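Side-chain contact in cyclohexadienyl dehydratase (Synthetic construct, PDB 5JOS), which probably dehydrates prephenate and arogenate in phenylalanine biosynthesis, as a reconstructed ancestral enzyme built on a periplasmic solute-binding protein fold: residues Val134-Asn139 with Glu150-Ala155. Residues are numbered along the deposited sequence; the frame is centred on the assembly and turned at random.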
loop_
_atom_site.group_PDB
_atom_site.type_symbol
_atom_site.label_atom_id
_atom_site.label_comp_id
_atom_site.label_asym_id
_atom_site.label_seq_id
_atom_site.Cartn_x
_atom_site.Cartn_y
_atom_site.Cartn_z
ATOM N N VAL A 134 -19.608 -14.640 -15.815
ATOM C CA VAL A 134 -18.257 -14.513 -15.201
ATOM C C VAL A 134 -18.149 -15.567 -14.109
ATOM O O VAL A 134 -19.005 -15.609 -13.234
ATOM C CB VAL A 134 -18.009 -13.089 -14.657
ATOM C CG1 VAL A 134 -16.622 -13.023 -13.993
ATOM C CG2 VAL A 134 -18.144 -12.062 -15.795
ATOM N N ARG A 135 -17.129 -16.439 -14.189
ATOM C CA ARG A 135 -16.919 -17.454 -13.176
ATOM C C ARG A 135 -15.972 -16.947 -12.084
ATOM O O ARG A 135 -14.751 -16.743 -12.304
ATOM C CB ARG A 135 -16.423 -18.777 -13.795
ATOM C CG ARG A 135 -17.485 -19.465 -14.663
ATOM C CD ARG A 135 -16.860 -20.510 -15.587
ATOM N NE ARG A 135 -15.730 -19.863 -16.283
ATOM C CZ ARG A 135 -14.761 -20.483 -16.968
ATOM N NH1 ARG A 135 -14.760 -21.790 -17.094
ATOM N NH2 ARG A 135 -13.778 -19.792 -17.533
ATOM N N VAL A 136 -16.558 -16.735 -10.911
ATOM C CA VAL A 136 -15.887 -16.204 -9.773
ATOM C C VAL A 136 -15.524 -17.267 -8.809
ATOM O O VAL A 136 -16.332 -18.127 -8.507
ATOM C CB VAL A 136 -16.784 -15.202 -9.040
ATOM C CG1 VAL A 136 -16.168 -14.739 -7.732
ATOM C CG2 VAL A 136 -16.975 -13.980 -9.915
ATOM N N ALA A 137 -14.274 -17.207 -8.380
ATOM C CA ALA A 137 -13.704 -18.239 -7.515
ATOM C C ALA A 137 -13.353 -17.694 -6.186
ATOM O O ALA A 137 -12.701 -16.668 -6.115
ATOM C CB ALA A 137 -12.471 -18.851 -8.131
ATOM N N VAL A 138 -13.805 -18.364 -5.113
ATOM C CA VAL A 138 -13.403 -17.939 -3.800
ATOM C C VAL A 138 -13.199 -19.145 -2.902
ATOM O O VAL A 138 -13.762 -20.237 -3.156
ATOM C CB VAL A 138 -14.450 -17.055 -3.136
ATOM C CG1 VAL A 138 -14.713 -15.804 -3.942
ATOM C CG2 VAL A 138 -15.730 -17.837 -2.954
ATOM N N ASN A 139 -12.449 -18.940 -1.814
ATOM C CA ASN A 139 -12.390 -19.926 -0.741
ATOM C C ASN A 139 -13.577 -19.748 0.178
ATOM O O ASN A 139 -14.166 -18.689 0.221
ATOM C CB ASN A 139 -11.074 -19.804 0.045
ATOM C CG ASN A 139 -10.897 -18.415 0.650
ATOM O OD1 ASN A 139 -11.010 -17.396 -0.034
ATOM N ND2 ASN A 139 -10.720 -18.369 1.915
ATOM N N GLU A 150 -21.931 -10.510 -1.585
ATOM C CA GLU A 150 -22.465 -9.189 -1.449
ATOM C C GLU A 150 -22.453 -8.413 -2.756
ATOM O O GLU A 150 -23.460 -7.859 -3.089
ATOM C CB GLU A 150 -21.770 -8.408 -0.363
ATOM C CG GLU A 150 -22.218 -6.941 -0.329
ATOM C CD GLU A 150 -21.747 -6.211 0.919
ATOM O OE1 GLU A 150 -21.100 -6.854 1.780
ATOM O OE2 GLU A 150 -22.028 -4.983 1.049
ATOM N N HIS A 151 -21.376 -8.384 -3.494
ATOM C CA HIS A 151 -21.236 -7.394 -4.546
ATOM C C HIS A 151 -21.157 -8.039 -5.854
ATOM O O HIS A 151 -21.100 -7.360 -6.859
ATOM C CB HIS A 151 -19.894 -6.665 -4.392
ATOM C CG HIS A 151 -19.759 -5.922 -3.108
ATOM N ND1 HIS A 151 -20.376 -4.720 -2.898
ATOM C CD2 HIS A 151 -19.115 -6.228 -1.953
ATOM C CE1 HIS A 151 -20.115 -4.302 -1.669
ATOM N NE2 HIS A 151 -19.346 -5.201 -1.078
ATOM N N LEU A 152 -21.084 -9.353 -5.894
ATOM C CA LEU A 152 -21.013 -10.019 -7.185
ATOM C C LEU A 152 -22.112 -11.068 -7.391
ATOM O O LEU A 152 -21.844 -12.188 -7.874
ATOM C CB LEU A 152 -19.654 -10.654 -7.366
ATOM C CG LEU A 152 -18.453 -9.724 -7.209
ATOM C CD1 LEU A 152 -17.184 -10.581 -7.195
ATOM C CD2 LEU A 152 -18.388 -8.683 -8.342
ATOM N N LYS A 153 -23.334 -10.663 -7.065
ATOM C CA LYS A 153 -24.488 -11.553 -7.081
ATOM C C LYS A 153 -24.872 -12.021 -8.481
ATOM O O LYS A 153 -25.506 -13.034 -8.596
ATOM C CB LYS A 153 -25.709 -10.856 -6.503
ATOM C CG LYS A 153 -25.557 -10.591 -5.018
ATOM C CD LYS A 153 -26.877 -10.113 -4.418
ATOM C CE LYS A 153 -26.938 -10.295 -2.898
ATOM N NZ LYS A 153 -26.405 -9.116 -2.155
ATOM N N LYS A 154 -24.528 -11.294 -9.536
ATOM C CA LYS A 154 -24.921 -11.744 -10.880
ATOM C C LYS A 154 -23.967 -12.740 -11.509
ATOM O O LYS A 154 -24.280 -13.333 -12.526
ATOM C CB LYS A 154 -25.038 -10.562 -11.799
ATOM C CG LYS A 154 -26.089 -9.575 -11.320
ATOM C CD LYS A 154 -25.842 -8.236 -11.956
ATOM C CE LYS A 154 -26.686 -7.195 -11.280
ATOM N NZ LYS A 154 -27.143 -6.328 -12.370
ATOM N N ALA A 155 -22.807 -12.904 -10.887
ATOM C CA ALA A 155 -21.783 -13.803 -11.359
ATOM C C ALA A 155 -22.030 -15.228 -10.835
ATOM O O ALA A 155 -22.788 -15.436 -9.918
ATOM C CB ALA A 155 -20.445 -13.317 -10.873
#
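Val-136 meets the turn that follows helix 143-151 with both of its methyl groups, each used on a different partner. CG2 stands on the far side of CB from the carbonyl carbon and comes to 3.7 Å from CB of Ala-155. With chi1 at 173°, CG1 is anti to the backbone N, and this branch approaches CD1 of Leu-152 at 4.3 Å in a looser apolar contact. The valine thus spans the two ends of a type I beta turn running from Leu-152 to Ala-155, and the turn is closed by the bond from Ala-155 N to Leu-152 O (3.2 Å).

Leu-152, the first residue to depart from helical geometry, and Ala-155 both direct their CB atoms at the strand. Between them, Lys-154 leads away from the strand, while Lys-153 folds back so that its NZ makes a weak hydrogen bond of 3.3 Å to Glu-150 O. The methyl of Ala-155 also rests against the carbonyl oxygen of Val-134, just before the strand, with CB of Ala-155 3.6 Å from Val-134 O. All of these cross-contacts are van der Waals packing, and the area buried is small, 148 Å² over both sides.

Beyond the pair, Ile-179 of strand 177-181 touches both Val-136 and Leu-152, while Leu-126 and Ile-129 of helix 126-129 pack on Leu-152, enclosing the leucine. From Ala-155 the chain continues into strand 156-159, parallel to strand 135-138; Val-134 and Val-136 hydrogen-bond by their backbones to Lys-156, and Val-136 also to Thr-158. The packing closes the helix-to-strand connection of a beta-alpha-beta crossover, a recurring unit of the alpha/beta lobes of periplasmic binding proteins.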